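Local coordinates for NIF3-related protein (Bacillus cereus, PDB 2GX8) that is of unknown function but carries a dimetal site that binds zinc, together with a domain thought to be regulatory, at residues C[163-168]-C[256-261]; C[194-199]-C[227-232]. All coordinates share one frame; numbering follows the deposited sequence.

Interaction 1. Residues C[163-168]-C[256-261]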
ATOM      1  N   LYS C 163      25.151  -4.144  29.111  1.00 52.76           N
ATOM      2  CA  LYS C 163      26.149  -4.405  30.114  1.00 52.47           C
ATOM      3  C   LYS C 163      27.454  -3.751  29.619  1.00 53.30           C
ATOM      4  O   LYS C 163      27.957  -4.041  28.530  1.00 50.42           O
ATOM      5  CB  LYS C 163      26.358  -5.895  30.296  1.00 53.19           C
ATOM      6  CG  LYS C 163      26.983  -6.282  31.647  1.00 51.46           C
ATOM      7  CD  LYS C 163      26.024  -5.961  32.772  1.00 51.91           C
ATOM      8  CE  LYS C 163      26.597  -6.431  34.107  1.00 58.13           C
ATOM      9  NZ  LYS C 163      25.890  -5.956  35.315  1.00 58.97           N
ATOM     10  N   VAL C 164      27.980  -2.817  30.395  1.00 53.83           N
ATOM     11  CA  VAL C 164      29.263  -2.249  30.036  1.00 52.97           C
ATOM     12  C   VAL C 164      30.312  -2.979  30.849  1.00 53.49           C
ATOM     13  O   VAL C 164      30.217  -3.043  32.076  1.00 53.20           O
ATOM     14  CB  VAL C 164      29.362  -0.772  30.384  1.00 53.06           C
ATOM     15  CG1 VAL C 164      30.755  -0.226  29.998  1.00 49.61           C
ATOM     16  CG2 VAL C 164      28.294  -0.003  29.687  1.00 53.44           C
ATOM     17  N   VAL C 165      31.309  -3.533  30.166  1.00 54.61           N
ATOM     18  CA  VAL C 165      32.422  -4.190  30.841  1.00 54.79           C
ATOM     19  C   VAL C 165      33.644  -3.344  30.493  1.00 55.06           C
ATOM     20  O   VAL C 165      33.912  -3.111  29.322  1.00 56.92           O
ATOM     21  CB  VAL C 165      32.601  -5.626  30.338  1.00 54.81           C
ATOM     22  CG1 VAL C 165      33.842  -6.279  30.964  1.00 50.85           C
ATOM     23  CG2 VAL C 165      31.347  -6.442  30.630  1.00 54.66           C
ATOM     24  N   VAL C 166      34.363  -2.847  31.492  1.00 54.53           N
ATOM     25  CA  VAL C 166      35.560  -2.038  31.234  1.00 53.72           C
ATOM     26  C   VAL C 166      36.766  -2.675  31.976  1.00 54.34           C
ATOM     27  O   VAL C 166      36.611  -3.315  33.028  1.00 54.89           O
ATOM     28  CB  VAL C 166      35.302  -0.544  31.565  1.00 55.16           C
ATOM     29  CG1 VAL C 166      35.099  -0.336  33.084  1.00 54.29           C
ATOM     30  CG2 VAL C 166      36.431   0.390  31.017  1.00 52.61           C
ATOM     31  N   PHE C 167      37.958  -2.548  31.407  1.00 55.41           N
ATOM     32  CA  PHE C 167      39.187  -3.139  31.996  1.00 55.01           C
ATOM     33  C   PHE C 167      40.071  -2.008  32.471  1.00 55.66           C
ATOM     34  O   PHE C 167      40.411  -1.129  31.685  1.00 56.09           O
ATOM     35  CB  PHE C 167      39.873  -4.020  30.946  1.00 54.88           C
ATOM     36  CG  PHE C 167      38.964  -5.087  30.403  1.00 52.44           C
ATOM     37  CD1 PHE C 167      38.125  -4.825  29.330  1.00 53.56           C
ATOM     38  CD2 PHE C 167      38.889  -6.320  31.014  1.00 50.94           C
ATOM     39  CE1 PHE C 167      37.244  -5.809  28.839  1.00 52.64           C
ATOM     40  CE2 PHE C 167      38.027  -7.285  30.534  1.00 51.62           C
ATOM     41  CZ  PHE C 167      37.198  -7.025  29.462  1.00 52.34           C
ATOM     42  N   VAL C 168      40.416  -2.018  33.762  1.00 56.02           N
ATOM     43  CA  VAL C 168      41.121  -0.898  34.386  1.00 56.42           C
ATOM     44  C   VAL C 168      42.210  -1.389  35.333  1.00 57.52           C
ATOM     45  O   VAL C 168      42.007  -2.372  36.037  1.00 58.88           O
ATOM     46  CB  VAL C 168      40.153  -0.047  35.288  1.00 55.81           C
ATOM     47  CG1 VAL C 168      40.767   1.307  35.640  1.00 55.79           C
ATOM     48  CG2 VAL C 168      38.814   0.204  34.635  1.00 57.53           C
ATOM     49  N   ASP C 256      33.603  -3.129  26.427  1.00 43.27           N
ATOM     50  CA  ASP C 256      32.654  -3.860  25.624  1.00 42.36           C
ATOM     51  C   ASP C 256      31.284  -3.423  26.044  1.00 41.76           C
ATOM     52  O   ASP C 256      31.081  -3.065  27.185  1.00 42.41           O
ATOM     53  CB  ASP C 256      32.793  -5.363  25.899  1.00 41.96           C
ATOM     54  CG  ASP C 256      34.182  -5.905  25.575  1.00 44.10           C
ATOM     55  OD1 ASP C 256      34.791  -5.475  24.571  1.00 49.18           O
ATOM     56  OD2 ASP C 256      34.676  -6.778  26.313  1.00 43.38           O
ATOM     57  N   VAL C 257      30.345  -3.417  25.113  1.00 41.68           N
ATOM     58  CA  VAL C 257      28.957  -3.124  25.440  1.00 41.74           C
ATOM     59  C   VAL C 257      28.178  -4.324  24.920  1.00 42.29           C
ATOM     60  O   VAL C 257      28.151  -4.580  23.728  1.00 43.19           O
ATOM     61  CB  VAL C 257      28.460  -1.812  24.789  1.00 40.88           C
ATOM     62  CG1 VAL C 257      27.041  -1.580  25.148  1.00 39.88           C
ATOM     63  CG2 VAL C 257      29.276  -0.645  25.255  1.00 39.78           C
ATOM     64  N   TYR C 258      27.580  -5.079  25.824  1.00 43.74           N
ATOM     65  CA  TYR C 258      26.847  -6.258  25.468  1.00 44.46           C
ATOM     66  C   TYR C 258      25.388  -5.910  25.487  1.00 47.30           C
ATOM     67  O   TYR C 258      24.935  -5.247  26.418  1.00 49.07           O
ATOM     68  CB  TYR C 258      27.026  -7.332  26.549  1.00 43.03           C
ATOM     69  CG  TYR C 258      28.387  -7.927  26.676  1.00 40.90           C
ATOM     70  CD1 TYR C 258      29.387  -7.269  27.350  1.00 35.16           C
ATOM     71  CD2 TYR C 258      28.651  -9.187  26.180  1.00 37.77           C
ATOM     72  CE1 TYR C 258      30.646  -7.831  27.475  1.00 36.72           C
ATOM     73  CE2 TYR C 258      29.874  -9.748  26.300  1.00 38.62           C
ATOM     74  CZ  TYR C 258      30.873  -9.066  26.948  1.00 36.80           C
ATOM     75  OH  TYR C 258      32.092  -9.628  27.070  1.00 37.33           O
ATOM     76  N   PRO C 259      24.622  -6.359  24.485  1.00 48.77           N
ATOM     77  CA  PRO C 259      23.187  -6.130  24.586  1.00 50.42           C
ATOM     78  C   PRO C 259      22.631  -7.217  25.502  1.00 51.54           C
ATOM     79  O   PRO C 259      23.172  -8.315  25.544  1.00 52.58           O
ATOM     80  CB  PRO C 259      22.701  -6.312  23.153  1.00 50.84           C
ATOM     81  CG  PRO C 259      23.722  -7.183  22.498  1.00 48.92           C
ATOM     82  CD  PRO C 259      25.004  -7.037  23.237  1.00 48.99           C
ATOM     83  N   LEU C 260      21.616  -6.909  26.284  1.00 53.07           N
ATOM     84  CA  LEU C 260      21.080  -7.899  27.213  1.00 54.68           C
ATOM     85  C   LEU C 260      19.617  -8.091  26.890  1.00 57.05           C
ATOM     86  O   LEU C 260      19.048  -7.285  26.157  1.00 57.51           O
ATOM     87  CB  LEU C 260      21.197  -7.394  28.658  1.00 54.06           C
ATOM     88  CG  LEU C 260      22.537  -7.034  29.296  1.00 51.74           C
ATOM     89  CD1 LEU C 260      22.290  -6.330  30.587  1.00 52.41           C
ATOM     90  CD2 LEU C 260      23.404  -8.237  29.515  1.00 47.36           C
ATOM     91  N   ASP C 261      19.014  -9.151  27.421  1.00 58.93           N
ATOM     92  CA  ASP C 261      17.581  -9.372  27.255  1.00 61.76           C
ATOM     93  C   ASP C 261      16.776  -8.649  28.336  1.00 64.66           C
ATOM     94  O   ASP C 261      15.548  -8.478  28.220  1.00 65.99           O
ATOM     95  CB  ASP C 261      17.256 -10.860  27.276  1.00 60.90           C
ATOM     96  CG  ASP C 261      17.447 -11.504  25.938  1.00 59.44           C
ATOM     97  OD1 ASP C 261      17.681 -10.777  24.952  1.00 54.50           O
ATOM     98  OD2 ASP C 261      17.326 -12.739  25.868  1.00 59.71           O
TER
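Lys163, Val164 and Val165 pair with Tyr258, Val257 and Asp256 as the first and last strands of a ferredoxin-like beta-alpha-beta-beta-alpha-beta domain. The strands run antiparallel, their axes 4.8 Å apart at closest approach. Two hydrogen-bonded pairs flank the non-hydrogen-bonded pair Val164–Val257. In the first, Lys163 N reaches Tyr258 O at 2.9 Å while Tyr258 N returns a bond to Lys163 O. In the second, Val165 N lies 3.0 Å from Asp256 O, and Asp256 N bonds in turn to Val165 O. Lys163 O and Asp256 O also draw CA-H...O contacts from Val257 and Val164. On the valine face, Val164 packs against Ile241 and Met244 of helix 237-247, and Val257 against Gln237. The other face, bearing Lys163, Val165, Asp256 and Tyr258, meets neighbouring subunits. There the Tyr258 ring, its CG beside the backbone N (chi1 -68°), runs lengthwise along the strand pair toward Val165, bringing CE1 to 3.5 Å from Val165 CG2; Lys163 O lies at the ring edge. Leu260 CD2 sits 3.8 Å from Lys163 CB, covering the base of a chain that bends at chi2 and carries its ammonium away from strand 256-260. The carboxylate of Asp256 is engaged outside this strand pair, its OD2 in a salt bridge with Lys163 NZ of the second subunit. The same OD2 approaches the rim of the Phe167 ring in its plane, 3.7 Å from Phe167 CE1, with the carboxylate turned 73° from the ring.

Interaction 2. Residues C[194-199]-C[227-232]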
ATOM      1  N   CYS C 194      25.593   0.174  41.292  1.00 55.50           N
ATOM      2  CA  CYS C 194      25.768  -1.260  41.193  1.00 54.82           C
ATOM      3  C   CYS C 194      26.860  -1.572  40.197  1.00 54.17           C
ATOM      4  O   CYS C 194      26.826  -1.097  39.064  1.00 54.64           O
ATOM      5  CB  CYS C 194      24.470  -1.970  40.810  1.00 54.09           C
ATOM      6  SG  CYS C 194      23.179  -1.841  42.064  1.00 57.40           S
ATOM      7  N   THR C 195      27.845  -2.345  40.646  1.00 53.25           N
ATOM      8  CA  THR C 195      28.945  -2.794  39.810  1.00 51.95           C
ATOM      9  C   THR C 195      29.439  -4.145  40.315  1.00 52.06           C
ATOM     10  O   THR C 195      29.169  -4.557  41.466  1.00 50.62           O
ATOM     11  CB  THR C 195      30.195  -1.846  39.860  1.00 52.28           C
ATOM     12  OG1 THR C 195      30.845  -1.953  41.137  1.00 52.51           O
ATOM     13  CG2 THR C 195      29.840  -0.389  39.596  1.00 51.87           C
ATOM     14  N   PHE C 196      30.180  -4.825  39.443  1.00 50.77           N
ATOM     15  CA  PHE C 196      30.862  -6.059  39.818  1.00 50.67           C
ATOM     16  C   PHE C 196      32.268  -6.019  39.255  1.00 49.97           C
ATOM     17  O   PHE C 196      32.463  -5.730  38.078  1.00 50.69           O
ATOM     18  CB  PHE C 196      30.130  -7.319  39.344  1.00 50.73           C
ATOM     19  CG  PHE C 196      30.845  -8.588  39.716  1.00 51.45           C
ATOM     20  CD1 PHE C 196      30.734  -9.107  40.987  1.00 48.79           C
ATOM     21  CD2 PHE C 196      31.638  -9.259  38.789  1.00 54.00           C
ATOM     22  CE1 PHE C 196      31.401 -10.266  41.340  1.00 51.50           C
ATOM     23  CE2 PHE C 196      32.315 -10.431  39.154  1.00 52.35           C
ATOM     24  CZ  PHE C 196      32.191 -10.920  40.428  1.00 48.61           C
ATOM     25  N   SER C 197      33.236  -6.321  40.106  1.00 49.82           N
ATOM     26  CA  SER C 197      34.639  -6.308  39.731  1.00 49.71           C
ATOM     27  C   SER C 197      35.333  -7.609  40.126  1.00 50.58           C
ATOM     28  O   SER C 197      35.174  -8.107  41.251  1.00 49.93           O
ATOM     29  CB  SER C 197      35.381  -5.157  40.431  1.00 48.78           C
ATOM     30  OG  SER C 197      34.828  -3.887  40.138  1.00 47.91           O
ATOM     31  N   SER C 198      36.129  -8.128  39.192  1.00 51.48           N
ATOM     32  CA  SER C 198      36.938  -9.320  39.419  1.00 52.15           C
ATOM     33  C   SER C 198      38.319  -9.061  38.840  1.00 51.80           C
ATOM     34  O   SER C 198      38.482  -8.276  37.917  1.00 50.41           O
ATOM     35  CB  SER C 198      36.308 -10.570  38.788  1.00 51.76           C
ATOM     36  OG  SER C 198      36.110 -10.372  37.400  1.00 54.20           O
ATOM     37  N   GLU C 199      39.321  -9.699  39.419  1.00 53.29           N
ATOM     38  CA  GLU C 199      40.664  -9.519  38.928  1.00 54.93           C
ATOM     39  C   GLU C 199      41.060 -10.598  37.944  1.00 53.24           C
ATOM     40  O   GLU C 199      40.609 -11.730  38.033  1.00 53.01           O
ATOM     41  CB  GLU C 199      41.645  -9.453  40.084  1.00 55.81           C
ATOM     42  CG  GLU C 199      41.443  -8.204  40.898  1.00 62.59           C
ATOM     43  CD  GLU C 199      42.365  -8.121  42.078  1.00 72.27           C
ATOM     44  OE1 GLU C 199      42.601  -9.168  42.731  1.00 74.14           O
ATOM     45  OE2 GLU C 199      42.839  -6.993  42.364  1.00 78.42           O
ATOM     46  N   ARG C 227      38.287  -6.278  35.846  1.00 56.54           N
ATOM     47  CA  ARG C 227      37.206  -6.359  34.890  1.00 55.63           C
ATOM     48  C   ARG C 227      35.991  -5.854  35.634  1.00 54.83           C
ATOM     49  O   ARG C 227      35.446  -6.547  36.506  1.00 56.05           O
ATOM     50  CB  ARG C 227      36.979  -7.814  34.467  1.00 56.58           C
ATOM     51  CG  ARG C 227      36.272  -7.972  33.157  1.00 56.63           C
ATOM     52  CD  ARG C 227      35.739  -9.402  32.862  1.00 57.08           C
ATOM     53  NE  ARG C 227      34.302  -9.509  33.115  1.00 61.47           N
ATOM     54  CZ  ARG C 227      33.364  -9.674  32.187  1.00 59.26           C
ATOM     55  NH1 ARG C 227      33.654  -9.801  30.902  1.00 61.99           N
ATOM     56  NH2 ARG C 227      32.112  -9.743  32.555  1.00 60.30           N
ATOM     57  N   ILE C 228      35.582  -4.635  35.306  1.00 54.39           N
ATOM     58  CA  ILE C 228      34.442  -4.006  35.943  1.00 52.74           C
ATOM     59  C   ILE C 228      33.243  -4.065  35.022  1.00 52.46           C
ATOM     60  O   ILE C 228      33.312  -3.646  33.875  1.00 52.55           O
ATOM     61  CB  ILE C 228      34.714  -2.505  36.271  1.00 52.95           C
ATOM     62  CG1 ILE C 228      36.004  -2.342  37.103  1.00 54.22           C
ATOM     63  CG2 ILE C 228      33.493  -1.860  36.986  1.00 48.85           C
ATOM     64  CD1 ILE C 228      36.452  -0.889  37.302  1.00 52.55           C
ATOM     65  N   GLU C 229      32.140  -4.582  35.528  1.00 52.66           N
ATOM     66  CA  GLU C 229      30.924  -4.607  34.737  1.00 53.48           C
ATOM     67  C   GLU C 229      29.807  -3.882  35.460  1.00 54.42           C
ATOM     68  O   GLU C 229      29.768  -3.843  36.702  1.00 54.97           O
ATOM     69  CB  GLU C 229      30.517  -6.020  34.356  1.00 53.36           C
ATOM     70  CG  GLU C 229      30.112  -6.889  35.482  1.00 57.89           C
ATOM     71  CD  GLU C 229      29.596  -8.221  35.006  1.00 63.64           C
ATOM     72  OE1 GLU C 229      30.252  -8.858  34.167  1.00 69.90           O
ATOM     73  OE2 GLU C 229      28.531  -8.646  35.482  1.00 67.89           O
ATOM     74  N   THR C 230      28.917  -3.283  34.679  1.00 54.96           N
ATOM     75  CA  THR C 230      27.798  -2.538  35.231  1.00 55.04           C
ATOM     76  C   THR C 230      26.721  -2.455  34.157  1.00 57.34           C
ATOM     77  O   THR C 230      27.021  -2.468  32.950  1.00 58.17           O
ATOM     78  CB  THR C 230      28.220  -1.136  35.719  1.00 53.57           C
ATOM     79  OG1 THR C 230      27.257  -0.639  36.653  1.00 55.34           O
ATOM     80  CG2 THR C 230      28.371  -0.166  34.588  1.00 50.24           C
ATOM     81  N   ILE C 231      25.471  -2.412  34.598  1.00 57.33           N
ATOM     82  CA  ILE C 231      24.337  -2.364  33.701  1.00 58.21           C
ATOM     83  C   ILE C 231      23.914  -0.902  33.413  1.00 57.71           C
ATOM     84  O   ILE C 231      24.051  -0.017  34.258  1.00 56.97           O
ATOM     85  CB  ILE C 231      23.167  -3.254  34.283  1.00 59.41           C
ATOM     86  CG1 ILE C 231      22.036  -3.490  33.261  1.00 59.88           C
ATOM     87  CG2 ILE C 231      22.647  -2.701  35.618  1.00 59.69           C
ATOM     88  CD1 ILE C 231      20.964  -4.475  33.734  1.00 58.49           C
ATOM     89  N   ILE C 232      23.451  -0.645  32.195  1.00 57.85           N
ATOM     90  CA  ILE C 232      22.963   0.683  31.817  1.00 58.84           C
ATOM     91  C   ILE C 232      21.768   0.635  30.884  1.00 58.55           C
ATOM     92  O   ILE C 232      21.584  -0.355  30.167  1.00 59.48           O
ATOM     93  CB  ILE C 232      24.022   1.582  31.079  1.00 57.99           C
ATOM     94  CG1 ILE C 232      24.480   0.942  29.771  1.00 59.02           C
ATOM     95  CG2 ILE C 232      25.171   1.958  31.974  1.00 58.55           C
ATOM     96  CD1 ILE C 232      25.246   1.896  28.884  1.00 58.59           C
TER
HETATM   97  O   HOH W   1      25.167  -3.430  37.559  1.00 69.33           O
HETATM   98  O   HOH W   2      33.766  -8.643  36.209  1.00 50.87           O
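Phe196, Ser197 and Ser198 join Glu229, Ile228 and Arg227 in the antiparallel pairing of the second and third strands of the ferredoxin-like domain. Four backbone bonds tie the two hydrogen-bonded pairs: Phe196 N and O with Glu229, and Ser198 N and O with Arg227. Arg227 N bonds to Ser198 O, 2.9 Å away with an N-H...O angle of 178°. The return bond, Ser198 N to Arg227 O, is longer at 3.2 Å. Arg227 O has a second donor in water 2, 2.7 Å off, which also meets Ser198 OG and accepts from Arg227 NE at the guanidinium edge, joining both strands on one face. On the same face Arg227 NH2 forms a salt bridge with Glu229 OE1 at 2.6 Å, its hydrogen bond weak at 124°. Glu229 OE1 is shared with Arg227 NE of the third subunit, and Arg227 NH1 pairs with Glu229 OE1 of the second, so these charges are linked across the assembly. On the opposite face, Ser197 OG approaches Ile228 CG1 to 3.6 Å and is bonded to Arg177 NE of helix 170-182. Where the pairing ends, water 1 accepts from Ile231 N and donates weakly to Cys194 O. Thr230 OG1, anti to its own N (chi1 -160°), also donates to Cys194 O, at a doubtfully short 2.5 Å.

Following the chain from the N terminus, past the helices and strands of residues 31-145, strand 150-168 leads through helix 170-182 to strand 194-206; after a partly unmodelled connection the chain returns as strand 221-233, and interaction 2 closes this inner loop of 27 residues. Helix 237-247 then carries the chain to strand 255-260, where interaction 1 closes the larger loop, so interaction 2 is nested inside it. Strands 150-168 and 221-233 are direct neighbours, probably bonded from Val164 N to Thr230 O (2.8 Å) and from Val166 N to Ile228 O. The resulting order, 255-260, 150-168, 221-233, 194-206, is that of a ferredoxin-like sheet. Residues 195-197 extend the sheet into the third subunit.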